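Local coordinates for protein putative decarboxylase involved in desferrioxamine biosynthesis (Erwinia amylovora, PDB 5O5C) that probably decarboxylates lysine with the help of pyridoxal 5'-phosphate in the biosynthetic pathway of the siderophore desferrioxamine, at residues Gly199-His202 against Asp203-Lys206; Ile278-Leu281 against Gly282-Glu286; Thr411-Ala414 against His415-Asn419. All blocks are in the same frame, centred on the assembly; numbering follows the deposited sequence.

Interaction 1: residues Gly199-His202 against Asp203-Lys206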
loop_
_atom_site.group_PDB
_atom_site.type_symbol
_atom_site.label_atom_id
_atom_site.label_comp_id
_atom_site.label_asym_id
_atom_site.label_seq_id
_atom_site.Cartn_x
_atom_site.Cartn_y
_atom_site.Cartn_z
ATOM N N GLY B 199 -6.541 -13.059 -21.209
ATOM C CA GLY B 199 -5.455 -13.752 -20.579
ATOM C C GLY B 199 -4.373 -14.026 -21.590
ATOM O O GLY B 199 -4.341 -13.396 -22.650
ATOM N N LEU B 200 -3.543 -15.015 -21.250
ATOM C CA LEU B 200 -2.227 -15.203 -21.812
ATOM C C LEU B 200 -2.299 -15.967 -23.108
ATOM O O LEU B 200 -3.008 -16.982 -23.180
ATOM C CB LEU B 200 -1.337 -16.002 -20.871
ATOM C CG LEU B 200 -0.728 -15.533 -19.553
ATOM C CD1 LEU B 200 0.036 -16.705 -19.023
ATOM C CD2 LEU B 200 0.173 -14.303 -19.666
ATOM N N PRO B 201 -1.540 -15.506 -24.132
ATOM C CA PRO B 201 -1.576 -16.181 -25.406
ATOM C C PRO B 201 -0.761 -17.469 -25.367
ATOM O O PRO B 201 0.038 -17.733 -24.416
ATOM C CB PRO B 201 -0.929 -15.163 -26.345
ATOM C CG PRO B 201 0.127 -14.554 -25.494
ATOM C CD PRO B 201 -0.521 -14.447 -24.129
ATOM N N HIS B 202 -0.949 -18.256 -26.417
ATOM C CA HIS B 202 -0.412 -19.603 -26.474
ATOM C C HIS B 202 1.064 -19.637 -26.128
ATOM O O HIS B 202 1.476 -20.465 -25.310
ATOM C CB HIS B 202 -0.728 -20.249 -27.841
ATOM C CG HIS B 202 -2.119 -20.835 -27.925
ATOM N ND1 HIS B 202 -2.451 -21.867 -28.783
ATOM C CD2 HIS B 202 -3.247 -20.554 -27.230
ATOM C CE1 HIS B 202 -3.727 -22.175 -28.629
ATOM N NE2 HIS B 202 -4.231 -21.396 -27.690
ATOM N N ASP B 203 1.848 -18.708 -26.689
ATOM C CA ASP B 203 3.287 -18.755 -26.531
ATOM C C ASP B 203 3.895 -18.032 -25.289
ATOM O O ASP B 203 5.100 -17.877 -25.250
ATOM C CB ASP B 203 3.983 -18.305 -27.840
ATOM C CG ASP B 203 3.888 -16.814 -28.088
ATOM O OD1 ASP B 203 2.898 -16.189 -27.632
ATOM O OD2 ASP B 203 4.794 -16.266 -28.758
ATOM N N ALA B 204 3.094 -17.665 -24.284
ATOM C CA ALA B 204 3.582 -17.070 -23.007
ATOM C C ALA B 204 4.556 -17.925 -22.193
ATOM O O ALA B 204 5.527 -17.436 -21.576
ATOM C CB ALA B 204 2.405 -16.643 -22.131
ATOM N N ALA B 205 4.346 -19.223 -22.184
ATOM C CA ALA B 205 5.268 -20.061 -21.451
ATOM C C ALA B 205 6.718 -19.914 -21.953
ATOM O O ALA B 205 7.637 -20.295 -21.261
ATOM C CB ALA B 205 4.820 -21.503 -21.469
ATOM N N LYS B 206 6.934 -19.339 -23.137
ATOM C CA LYS B 206 8.304 -19.207 -23.646
ATOM C C LYS B 206 8.985 -17.922 -23.199
ATOM O O LYS B 206 10.203 -17.844 -23.263
ATOM C CB LYS B 206 8.318 -19.313 -25.157
ATOM C CG LYS B 206 7.721 -20.597 -25.719
ATOM C CD LYS B 206 7.564 -20.460 -27.232
ATOM C CE LYS B 206 7.522 -21.787 -27.963
ATOM N NZ LYS B 206 7.369 -21.542 -29.435
#
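Ala204 meets the chain before it in two ways, by a backbone hydrogen bond to Pro201 and by its methyl group against Leu200 and the proline ring. The polar part is one bond: Ala204 N donates to Pro201 O at 3.1 Å, almost straight at the hydrogen (169°), with the donor lying above the carbonyl plane. The apolar part centres on Ala204 CB. Leu200 reaches it with CD1 at 3.9 Å, while Leu200 CB and CD2 lie scarcely farther off; with CG beside the backbone N (chi1 -72°), the isobutyl group lies alongside the methyl. Pro201 adds CD, 4.2 Å from Ala204 CB. A third, looser touch is van der Waals: Asp203 OD1 stands 3.9 Å from Pro201 CG. Just before the turn, Leu200 packs on Leu200 of the second subunit and on Arg182 of helix 170-189, so the loop reaches the dimer contact. The bond from residue four to residue one, with His202 and Asp203 in the corner positions, identifies a type I beta turn at Pro201-Ala204, running into a 3-10 turn that leads to strand 207-212.

Interaction 2: residues Ile278-Leu281 against Gly282-Glu286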
loop_
_atom_site.group_PDB
_atom_site.type_symbol
_atom_site.label_atom_id
_atom_site.label_comp_id
_atom_site.label_asym_id
_atom_site.label_seq_id
_atom_site.Cartn_x
_atom_site.Cartn_y
_atom_site.Cartn_z
ATOM N N ILE B 278 25.503 -1.082 -8.938
ATOM C CA ILE B 278 24.726 -0.442 -9.984
ATOM C C ILE B 278 25.062 -1.240 -11.227
ATOM O O ILE B 278 26.232 -1.234 -11.629
ATOM C CB ILE B 278 25.126 1.048 -10.136
ATOM C CG1 ILE B 278 24.582 1.868 -8.939
ATOM C CG2 ILE B 278 24.593 1.635 -11.435
ATOM C CD1 ILE B 278 25.347 3.135 -8.608
ATOM N N ASP B 279 24.074 -1.950 -11.777
ATOM C CA ASP B 279 24.222 -2.631 -13.067
ATOM C C ASP B 279 24.565 -1.567 -14.185
ATOM O O ASP B 279 24.326 -0.363 -14.006
ATOM C CB ASP B 279 22.972 -3.466 -13.424
ATOM C CG ASP B 279 22.684 -4.651 -12.437
ATOM O OD1 ASP B 279 23.564 -5.088 -11.681
ATOM O OD2 ASP B 279 21.525 -5.145 -12.417
ATOM N N PRO B 280 25.203 -1.994 -15.288
ATOM C CA PRO B 280 25.655 -1.046 -16.382
ATOM C C PRO B 280 24.477 -0.682 -17.237
ATOM O O PRO B 280 24.036 -1.488 -18.080
ATOM C CB PRO B 280 26.679 -1.864 -17.193
ATOM C CG PRO B 280 26.599 -3.226 -16.694
ATOM C CD PRO B 280 25.795 -3.342 -15.433
ATOM N N LEU B 281 23.921 0.499 -17.012
ATOM C CA LEU B 281 22.616 0.816 -17.577
ATOM C C LEU B 281 22.678 0.977 -19.071
ATOM O O LEU B 281 21.856 0.387 -19.810
ATOM C CB LEU B 281 22.039 2.051 -16.887
ATOM C CG LEU B 281 21.768 1.834 -15.378
ATOM C CD1 LEU B 281 21.162 3.093 -14.762
ATOM C CD2 LEU B 281 20.847 0.645 -15.140
ATOM N N GLY B 282 23.664 1.763 -19.516
ATOM C CA GLY B 282 23.919 1.977 -20.933
ATOM C C GLY B 282 24.058 0.713 -21.752
ATOM O O GLY B 282 23.363 0.533 -22.725
ATOM N N ALA B 283 24.919 -0.196 -21.331
ATOM C CA ALA B 283 25.100 -1.455 -22.044
ATOM C C ALA B 283 23.814 -2.325 -22.093
ATOM O O ALA B 283 23.415 -2.824 -23.142
ATOM C CB ALA B 283 26.222 -2.205 -21.431
ATOM N N ILE B 284 23.144 -2.456 -20.954
ATOM C CA ILE B 284 21.894 -3.183 -20.906
ATOM C C ILE B 284 20.847 -2.621 -21.866
ATOM O O ILE B 284 20.101 -3.374 -22.441
ATOM C CB ILE B 284 21.359 -3.302 -19.463
ATOM C CG1 ILE B 284 22.334 -4.139 -18.641
ATOM C CG2 ILE B 284 20.020 -3.996 -19.454
ATOM C CD1 ILE B 284 22.116 -4.139 -17.152
ATOM N N SER B 285 20.776 -1.305 -21.985
ATOM C CA SER B 285 19.779 -0.619 -22.797
ATOM C C SER B 285 20.032 -0.822 -24.309
ATOM O O SER B 285 19.090 -0.872 -25.074
ATOM C CB SER B 285 19.788 0.872 -22.458
ATOM O OG SER B 285 18.970 1.616 -23.338
ATOM N N GLU B 286 21.306 -0.918 -24.714
ATOM C CA GLU B 286 21.691 -1.284 -26.102
ATOM C C GLU B 286 21.284 -2.761 -26.430
ATOM O O GLU B 286 20.670 -3.059 -27.470
ATOM C CB GLU B 286 23.200 -1.079 -26.351
ATOM C CG GLU B 286 23.879 0.005 -25.501
ATOM C CD GLU B 286 25.203 0.513 -26.054
ATOM O OE1 GLU B 286 25.881 -0.245 -26.797
ATOM O OE2 GLU B 286 25.572 1.665 -25.720
#
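Ile284 folds its side chain back over the start of its own helix and touches both Pro280 and Asp279. Its CB begins 3.5 Å from Pro280 O. The next atom outward, Ile284 CG1, comes to 3.2 Å from Pro280 O, since chi1 of -64° sets that branch beside the backbone N, which itself bonds to the same carbonyl. The chain then runs extended (chi2 168°), so that the tip passes beyond the oxygen to the residues before it. There Ile284 CD1 lies 3.9 Å from Asp279 CB, and the same CD1 approaches Pro280 CD at 4.1 Å, the two side chains being set at a slant to each other. Elsewhere the side chain packs on Val266 and Ala268 of strand 262-269 and on Met295 of strand 294-299.

Backbone bonds hold the turn under this side chain. Ile284 N donates to Pro280 O at 3.2 Å with a nearly straight N-H...O angle of 167°, and Ser285 N to Leu281 O at 3.0 Å. Pro280 CB also meets Ala283 CB at 4.3 Å, a side of the turn covered by Val246 of helix 246-258. The carboxylate of Asp279 looks elsewhere: OD2 accepts from Thr269 N and OD1 from Met244 N, tying the loop to the end of strand 262-269 and to the loop before helix 246-258. Pro280 occupies the N-cap position of helix 281-290, and the arrangement is the first turn of the helix in a beta-alpha-beta crossover between the adjacent parallel strands 262-269 and 294-299 of the large mixed sheet.

Interaction 3: residues Thr411-Ala414 against His415-Asn419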
loop_
_atom_site.group_PDB
_atom_site.type_symbol
_atom_site.label_atom_id
_atom_site.label_comp_id
_atom_site.label_asym_id
_atom_site.label_seq_id
_atom_site.Cartn_x
_atom_site.Cartn_y
_atom_site.Cartn_z
ATOM N N THR B 411 30.321 5.772 4.175
ATOM C CA THR B 411 30.459 4.343 3.789
ATOM C C THR B 411 31.866 4.029 3.259
ATOM O O THR B 411 32.384 2.898 3.405
ATOM C CB THR B 411 29.437 3.974 2.666
ATOM O OG1 THR B 411 28.162 4.464 3.017
ATOM C CG2 THR B 411 29.330 2.490 2.414
ATOM N N GLN B 412 32.446 5.020 2.583
ATOM C CA GLN B 412 33.849 4.959 2.138
ATOM C C GLN B 412 34.799 4.895 3.301
ATOM O O GLN B 412 35.781 4.216 3.212
ATOM C CB GLN B 412 34.214 6.154 1.249
ATOM C CG GLN B 412 33.529 6.142 -0.102
ATOM C CD GLN B 412 33.892 4.916 -0.904
ATOM O OE1 GLN B 412 34.991 4.386 -0.771
ATOM N NE2 GLN B 412 32.963 4.449 -1.732
ATOM N N ILE B 413 34.484 5.598 4.377
ATOM C CA ILE B 413 35.229 5.562 5.619
ATOM C C ILE B 413 35.059 4.214 6.304
ATOM O O ILE B 413 36.050 3.641 6.790
ATOM C CB ILE B 413 34.914 6.783 6.532
ATOM C CG1 ILE B 413 35.631 8.021 5.975
ATOM C CG2 ILE B 413 35.346 6.582 7.972
ATOM C CD1 ILE B 413 35.305 9.297 6.670
ATOM N N ALA B 414 33.847 3.682 6.313
ATOM C CA ALA B 414 33.633 2.362 6.933
ATOM C C ALA B 414 34.362 1.269 6.146
ATOM O O ALA B 414 34.986 0.386 6.744
ATOM C CB ALA B 414 32.163 2.054 7.118
ATOM N N HIS B 415 34.333 1.355 4.819
ATOM C CA HIS B 415 35.087 0.429 3.991
ATOM C C HIS B 415 36.575 0.482 4.329
ATOM O O HIS B 415 37.218 -0.566 4.451
ATOM C CB HIS B 415 34.924 0.730 2.510
ATOM C CG HIS B 415 35.759 -0.153 1.642
ATOM N ND1 HIS B 415 36.822 0.319 0.897
ATOM C CD2 HIS B 415 35.723 -1.489 1.451
ATOM C CE1 HIS B 415 37.395 -0.690 0.265
ATOM N NE2 HIS B 415 36.750 -1.800 0.591
ATOM N N GLN B 416 37.106 1.705 4.487
ATOM C CA GLN B 416 38.466 1.876 4.942
ATOM C C GLN B 416 38.689 1.190 6.277
ATOM O O GLN B 416 39.605 0.385 6.377
ATOM C CB GLN B 416 38.893 3.347 4.979
ATOM C CG GLN B 416 39.060 3.937 3.598
ATOM C CD GLN B 416 39.514 5.392 3.616
ATOM O OE1 GLN B 416 39.090 6.191 4.459
ATOM N NE2 GLN B 416 40.389 5.743 2.671
ATOM N N LEU B 417 37.837 1.435 7.263
ATOM C CA LEU B 417 38.022 0.850 8.617
ATOM C C LEU B 417 37.877 -0.661 8.692
ATOM O O LEU B 417 38.518 -1.295 9.537
ATOM C CB LEU B 417 37.008 1.400 9.595
ATOM C CG LEU B 417 36.954 2.865 9.913
ATOM C CD1 LEU B 417 35.652 3.151 10.648
ATOM C CD2 LEU B 417 38.179 3.263 10.712
ATOM N N LEU B 418 36.974 -1.210 7.874
ATOM C CA LEU B 418 36.750 -2.640 7.776
ATOM C C LEU B 418 37.954 -3.343 7.137
ATOM O O LEU B 418 38.404 -4.383 7.656
ATOM C CB LEU B 418 35.469 -2.965 6.977
ATOM C CG LEU B 418 34.134 -2.558 7.644
ATOM C CD1 LEU B 418 33.002 -2.769 6.686
ATOM C CD2 LEU B 418 33.831 -3.296 8.917
ATOM N N ASN B 419 38.459 -2.771 6.037
ATOM C CA ASN B 419 39.564 -3.346 5.275
ATOM C C ASN B 419 40.839 -3.315 6.105
ATOM O O ASN B 419 41.499 -4.317 6.262
ATOM C CB ASN B 419 39.752 -2.595 3.941
ATOM C CG ASN B 419 40.615 -3.351 2.955
ATOM O OD1 ASN B 419 40.494 -4.583 2.802
ATOM N ND2 ASN B 419 41.484 -2.626 2.265
#
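The late turns of helix 397-420, one of the elements packed beside the antiparallel sheet of strands 424-426, 434-439, 477-483 and 470-474, bring Thr411-Ala414 against His415-Asn419 by regular i to i+4 pairing. His415 N donates to Thr411 O at 2.9 Å, Gln416 N to Gln412 O at 3.1 Å, Leu417 N to Ile413 O at 2.9 Å, and Leu418 N to Ala414 O at 2.8 Å. All four N-H...O angles lie near 160°. They differ at the acceptor: the first two donors are tilted by about 33° from the carbonyl plane, whereas Leu418 N lies almost in line with the C=O bond of Ala414.

Aliphatic carbons approach the same oxygens. Gln416 CG is 3.3 Å from Gln412 O, Leu417 CG 3.3 Å from Ile413 O, and Leu418 CG 3.2 Å from Ala414 O; in all three residues CG sits beside the backbone N and thus over the carbonyl that this N binds. His415 differs, its CG anti to N (chi1 176°), which swings the imidazole away from the preceding turn toward Pro430 and Val426. The apolar side-chain pair is Ile413 CG2 with Leu417 CD1, at 4.4 Å; Ile413 CG1 lies slightly nearer to Gln416 OE1.

The chemistry is therefore mostly that of the backbone: each of the four carbonyls accepts the N-H four residues on, all four also have a methylene or methine carbon close by, and the side chains of Ala414, Leu417 and Leu418 pack on helix 491-510, Leu418 also on the sheet.

How the interactions relate
The three contacts follow one another along the chain and do not touch. Interactions 1 and 2 have centres about 28 Å apart, with nearest atoms about 17 Å apart; both border the large mixed sheet, interaction 1 leading into strand 207-212 and interaction 2 lying between strands 262-269 and 294-299. Interaction 3, beside the smaller antiparallel sheet, lies across the chain's centre from interaction 1, the two centres about 49 Å apart, but comes within about 10 Å of interaction 2 at the nearest atoms. Interaction 2 alone approaches the cofactor: the side chain of Asp279 is about 9 Å from a bound pyridoxal 5'-phosphate and about 10 Å from the side chain of His216. The other two lie away from the cofactor site.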